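Local coordinates for protein antisigma-factor antagonist, STAS (Rhodobacter sphaeroides, PDB 3OIZ) that probably transports sulfate or a related anion across the membrane as a SulP-type permease, this chain being its STAS domain, at residues T8-K13 with I19-G24; M67-F72 with A77-V82. One frame throughout, in Å; residues are numbered along the deposited sequence. Where two conformers were deposited one is given.

Contact 1: residues T8-K13 with I19-G24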
# COMPACT_ATOMS: atom_id res chain seq x y z
N THR A 8 7.12 -1.98 -4.80
CA THR A 8 8.42 -2.50 -4.39
C THR A 8 8.52 -2.22 -2.91
O THR A 8 7.70 -1.46 -2.37
CB THR A 8 9.59 -1.79 -5.11
OG1 THR A 8 9.47 -0.38 -4.91
CG2 THR A 8 9.53 -2.05 -6.62
N SER A 9 9.51 -2.80 -2.25
CA SER A 9 9.66 -2.53 -0.81
C SER A 9 11.13 -2.53 -0.39
O SER A 9 12.02 -2.97 -1.17
CB SER A 9 8.83 -3.51 0.04
OG SER A 9 9.41 -4.81 0.01
N GLU A 10 11.41 -2.00 0.80
CA GLU A 10 12.77 -1.98 1.34
C GLU A 10 12.65 -2.20 2.82
O GLU A 10 11.84 -1.56 3.48
CB GLU A 10 13.48 -0.65 1.05
CG GLU A 10 13.84 -0.47 -0.41
CD GLU A 10 14.44 0.90 -0.74
OE1 GLU A 10 14.83 1.11 -1.91
OE2 GLU A 10 14.49 1.76 0.15
N LEU A 11 13.45 -3.13 3.34
CA LEU A 11 13.44 -3.44 4.77
C LEU A 11 14.58 -2.68 5.44
O LEU A 11 15.69 -2.60 4.88
CB LEU A 11 13.64 -4.94 4.93
CG LEU A 11 13.62 -5.57 6.30
CD1 LEU A 11 12.23 -5.57 6.92
CD2 LEU A 11 14.20 -7.00 6.22
N SER A 12 14.31 -2.13 6.63
CA SER A 12 15.36 -1.47 7.43
C SER A 12 16.48 -2.42 7.82
O SER A 12 16.32 -3.65 7.84
CB SER A 12 14.74 -0.85 8.70
OG SER A 12 14.23 -1.87 9.53
N LYS A 13 17.64 -1.86 8.14
CA LYS A 13 18.77 -2.69 8.52
C LYS A 13 18.46 -3.58 9.73
O LYS A 13 18.96 -4.71 9.80
CB LYS A 13 20.01 -1.86 8.78
CG LYS A 13 20.60 -1.20 7.53
CD LYS A 13 21.91 -0.52 7.89
CE LYS A 13 22.56 0.04 6.64
NZ LYS A 13 22.81 -1.02 5.60
N ILE A 19 9.24 -0.36 4.20
CA ILE A 19 8.51 0.65 3.41
C ILE A 19 8.12 0.06 2.09
O ILE A 19 8.97 -0.46 1.37
CB ILE A 19 9.37 1.91 3.17
CG1 ILE A 19 9.88 2.45 4.53
CG2 ILE A 19 8.56 2.93 2.30
CD1 ILE A 19 10.98 3.54 4.43
N TYR A 20 6.82 0.13 1.78
CA TYR A 20 6.31 -0.28 0.48
C TYR A 20 6.11 0.97 -0.36
O TYR A 20 5.54 1.94 0.11
CB TYR A 20 4.99 -0.97 0.67
CG TYR A 20 5.06 -2.40 1.15
CD1 TYR A 20 5.16 -3.46 0.23
CD2 TYR A 20 5.07 -2.71 2.52
CE1 TYR A 20 5.23 -4.80 0.68
CE2 TYR A 20 5.14 -4.04 2.96
CZ TYR A 20 5.20 -5.08 2.04
OH TYR A 20 5.28 -6.39 2.45
N ARG A 21 6.55 0.95 -1.62
CA ARG A 21 6.41 2.08 -2.51
C ARG A 21 5.50 1.64 -3.65
O ARG A 21 5.83 0.73 -4.40
CB ARG A 21 7.79 2.57 -3.01
CG ARG A 21 8.57 3.25 -1.84
CD ARG A 21 9.91 3.88 -2.32
NE ARG A 21 10.68 4.33 -1.15
CZ ARG A 21 11.60 3.59 -0.52
NH1 ARG A 21 11.88 2.36 -0.94
NH2 ARG A 21 12.24 4.07 0.54
N VAL A 22 4.35 2.30 -3.76
CA VAL A 22 3.39 1.98 -4.79
C VAL A 22 3.46 3.08 -5.87
O VAL A 22 3.47 4.29 -5.57
CB VAL A 22 1.97 1.99 -4.17
CG1 VAL A 22 0.98 1.51 -5.19
CG2 VAL A 22 1.86 1.10 -2.89
N GLU A 23 3.51 2.66 -7.14
CA GLU A 23 3.52 3.63 -8.26
C GLU A 23 2.59 3.21 -9.37
O GLU A 23 2.39 2.02 -9.60
CB GLU A 23 4.93 3.83 -8.84
CG GLU A 23 5.57 2.56 -9.30
CD GLU A 23 5.18 2.14 -10.73
OE1 GLU A 23 4.48 2.88 -11.47
OE2 GLU A 23 5.60 1.02 -11.11
N GLY A 24 2.00 4.19 -10.05
CA GLY A 24 1.10 3.88 -11.17
C GLY A 24 -0.37 4.02 -10.79
O GLY A 24 -0.71 4.78 -9.88
O HOH W 1 7.45 0.99 -6.74
O HOH W 2 11.00 0.58 -2.79

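Contact 2: residues M67-F72 with A77-V82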
# COMPACT_ATOMS: atom_id res chain seq x y z
N MSE A 67 -7.78 -1.55 3.72
CA MSE A 67 -7.72 -2.95 4.15
C MSE A 67 -6.27 -3.42 4.35
O MSE A 67 -5.99 -4.16 5.31
CB MSE A 67 -8.48 -3.86 3.17
CG MSE A 67 -8.54 -5.33 3.60
SE MSE A 67 -9.49 -5.56 5.29
CE MSE A 67 -11.27 -5.49 4.55
N ALA A 68 -5.36 -3.00 3.45
CA ALA A 68 -3.96 -3.39 3.59
C ALA A 68 -3.44 -2.79 4.91
O ALA A 68 -2.75 -3.48 5.70
CB ALA A 68 -3.14 -2.88 2.42
N VAL A 69 -3.75 -1.51 5.14
CA VAL A 69 -3.38 -0.87 6.40
C VAL A 69 -3.93 -1.64 7.62
O VAL A 69 -3.17 -1.95 8.58
CB VAL A 69 -3.85 0.60 6.43
CG1 VAL A 69 -3.68 1.17 7.87
CG2 VAL A 69 -3.03 1.44 5.39
N LEU A 70 -5.23 -1.94 7.58
CA LEU A 70 -5.85 -2.65 8.69
C LEU A 70 -5.18 -4.01 8.93
O LEU A 70 -4.91 -4.36 10.09
CB LEU A 70 -7.35 -2.86 8.41
CG LEU A 70 -8.15 -3.57 9.50
CD1 LEU A 70 -7.97 -2.84 10.85
CD2 LEU A 70 -9.60 -3.61 9.12
N LYS A 71 -4.88 -4.74 7.84
CA LYS A 71 -4.26 -6.07 7.98
C LYS A 71 -2.87 -6.03 8.60
O LYS A 71 -2.54 -6.90 9.45
CB LYS A 71 -4.24 -6.83 6.65
CG LYS A 71 -5.66 -7.30 6.26
CD LYS A 71 -5.73 -7.92 4.87
CE LYS A 71 -4.90 -9.14 4.77
NZ LYS A 71 -5.75 -10.35 4.71
N PHE A 72 -2.05 -5.04 8.20
CA PHE A 72 -0.77 -4.81 8.89
C PHE A 72 -0.94 -4.45 10.34
O PHE A 72 -0.22 -4.98 11.20
CB PHE A 72 0.07 -3.74 8.19
CG PHE A 72 0.80 -4.24 6.98
CD1 PHE A 72 1.77 -5.26 7.09
CD2 PHE A 72 0.57 -3.68 5.75
CE1 PHE A 72 2.48 -5.68 5.97
CE2 PHE A 72 1.27 -4.13 4.61
CZ PHE A 72 2.21 -5.11 4.72
N ALA A 77 1.78 -4.21 13.61
CA ALA A 77 2.61 -3.09 13.14
C ALA A 77 1.94 -1.74 13.37
O ALA A 77 0.71 -1.62 13.27
CB ALA A 77 2.93 -3.24 11.64
N GLU A 78 2.76 -0.73 13.63
CA GLU A 78 2.33 0.67 13.51
C GLU A 78 2.41 1.00 12.01
O GLU A 78 3.43 0.73 11.40
CB GLU A 78 3.30 1.54 14.28
CG GLU A 78 3.20 3.00 13.99
CD GLU A 78 4.30 3.79 14.66
OE1 GLU A 78 4.82 3.31 15.71
OE2 GLU A 78 4.67 4.88 14.13
N VAL A 79 1.35 1.54 11.43
CA VAL A 79 1.31 1.73 9.99
C VAL A 79 1.04 3.18 9.68
O VAL A 79 0.17 3.85 10.32
CB VAL A 79 0.20 0.87 9.32
CG1 VAL A 79 0.22 1.05 7.80
CG2 VAL A 79 0.33 -0.63 9.69
N ARG A 80 1.80 3.69 8.72
CA ARG A 80 1.51 5.02 8.21
C ARG A 80 1.49 5.07 6.70
O ARG A 80 2.29 4.39 6.04
CB ARG A 80 2.47 6.05 8.76
CG ARG A 80 3.91 5.92 8.42
CD ARG A 80 4.76 6.93 9.21
NE ARG A 80 6.19 6.91 8.84
CZ ARG A 80 6.75 7.68 7.90
NH1 ARG A 80 6.02 8.57 7.22
NH2 ARG A 80 8.06 7.58 7.63
N ILE A 81 0.62 5.92 6.16
CA ILE A 81 0.55 6.14 4.73
C ILE A 81 1.30 7.43 4.45
O ILE A 81 1.15 8.42 5.18
CB ILE A 81 -0.91 6.28 4.23
CG1 ILE A 81 -1.67 4.96 4.43
CG2 ILE A 81 -0.89 6.59 2.72
CD1 ILE A 81 -3.20 5.03 3.99
N VAL A 82 2.13 7.42 3.41
CA VAL A 82 2.82 8.63 2.90
C VAL A 82 2.25 8.93 1.54
O VAL A 82 2.05 8.02 0.73
CB VAL A 82 4.34 8.39 2.76
CG1 VAL A 82 5.03 9.51 1.97
CG2 VAL A 82 4.99 8.26 4.14

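Contact 1: residues T8-K13 with I19-G24
Thr8 and Arg21 form a hydrogen-bonded antiparallel pair: Thr8 N donates to Arg21 O and Arg21 N to Thr8 O, the latter at 2.8 Å and nearly straight (172°). Thr8 OG1 is tied to Arg21 through two waters, one donating to Arg21 O, the other accepting from Arg21 NH1. At the next, non-hydrogen-bonded pair, Ser9 CB sits over one face of the Tyr20 ring, a CH-pi contact 4.0 Å from the centroid, while Ser9 OG is hydrogen-bonded to Arg18. Glu10 pairs with Ile19 by two backbone bonds, Glu10 N to Ile19 O being 2.9 Å. In one of two conformers, the extended Glu10 side chain brings OE2 2.9 Å from Arg21 NH1, the carboxylate plane turned 68° from that of the guanidinium. This salt bridge, diagonal across the beta hairpin of strands 5-11 and 17-23, is probably not permanent, and its hydrogen bonds from NH1 and NH2 are both weak. A leucine in place of Arg21 would probably leave the Glu10 carboxylate of that conformer without its cationic mate and the second water without its donor. Backbone bonds thus fix the register, while the weak bridge and waters add a looser polar layer beside Ile19.

Contact 2: residues M67-F72 with A77-V82
Val69 and Val79 cross obliquely, each presenting the methyl that stands anti to its own backbone nitrogen (chi1 170° and -178°), and the two CG1 atoms meet at 3.9 Å. The other branch of Val69, CG2, is directed at Ile81, whose side chain lies at about a right angle to it; CG2 comes within 3.9 Å of Ile81 CD1. Val69 is thus shared between two residues of strand 78-82 that have Arg80 between them. The second methyl of Val79 is also used: CG2 packs at 3.5 Å against Phe72 CB, near the root of that side chain, whereas the Phe72 ring leads away from the strand and meets Phe40 and Val47. This is the packing of helix 59-74 on the edge strand 78-82 of the four-stranded sheet in the STAS alpha/beta fold, their short segments running nearly antiparallel (159°) with axes 8.3 Å apart. Near the end of the helix, Phe72 O accepts a backbone hydrogen bond of 3.2 Å from Ala77 N, which lies in the loop before the strand. Ala77 CB lies 3.6 Å from the same Phe72 O, and further along the strand Val79 O accepts a hydrogen bond from Arg73.

Overall arrangement
Contact 1 closes before contact 2 opens along the chain, and their centres lie about 13 Å apart within a single STAS domain. Both reach the same mixed sheet, whose order is 5-11, 17-23, 46-51, 78-82: contact 1 joins the first two strands as a hairpin, while contact 2 lays helix 59-74 against the strand at the far edge. Strand 46-51 lies between them and hydrogen-bonds to both 17-23 and 78-82. The two also touch directly, Tyr20 CE2 packing 3.6 Å from Phe72 CZ, so the buried Tyr20 of the hairpin meets Phe72 of the helix and joins the two contacts in the interior of the domain.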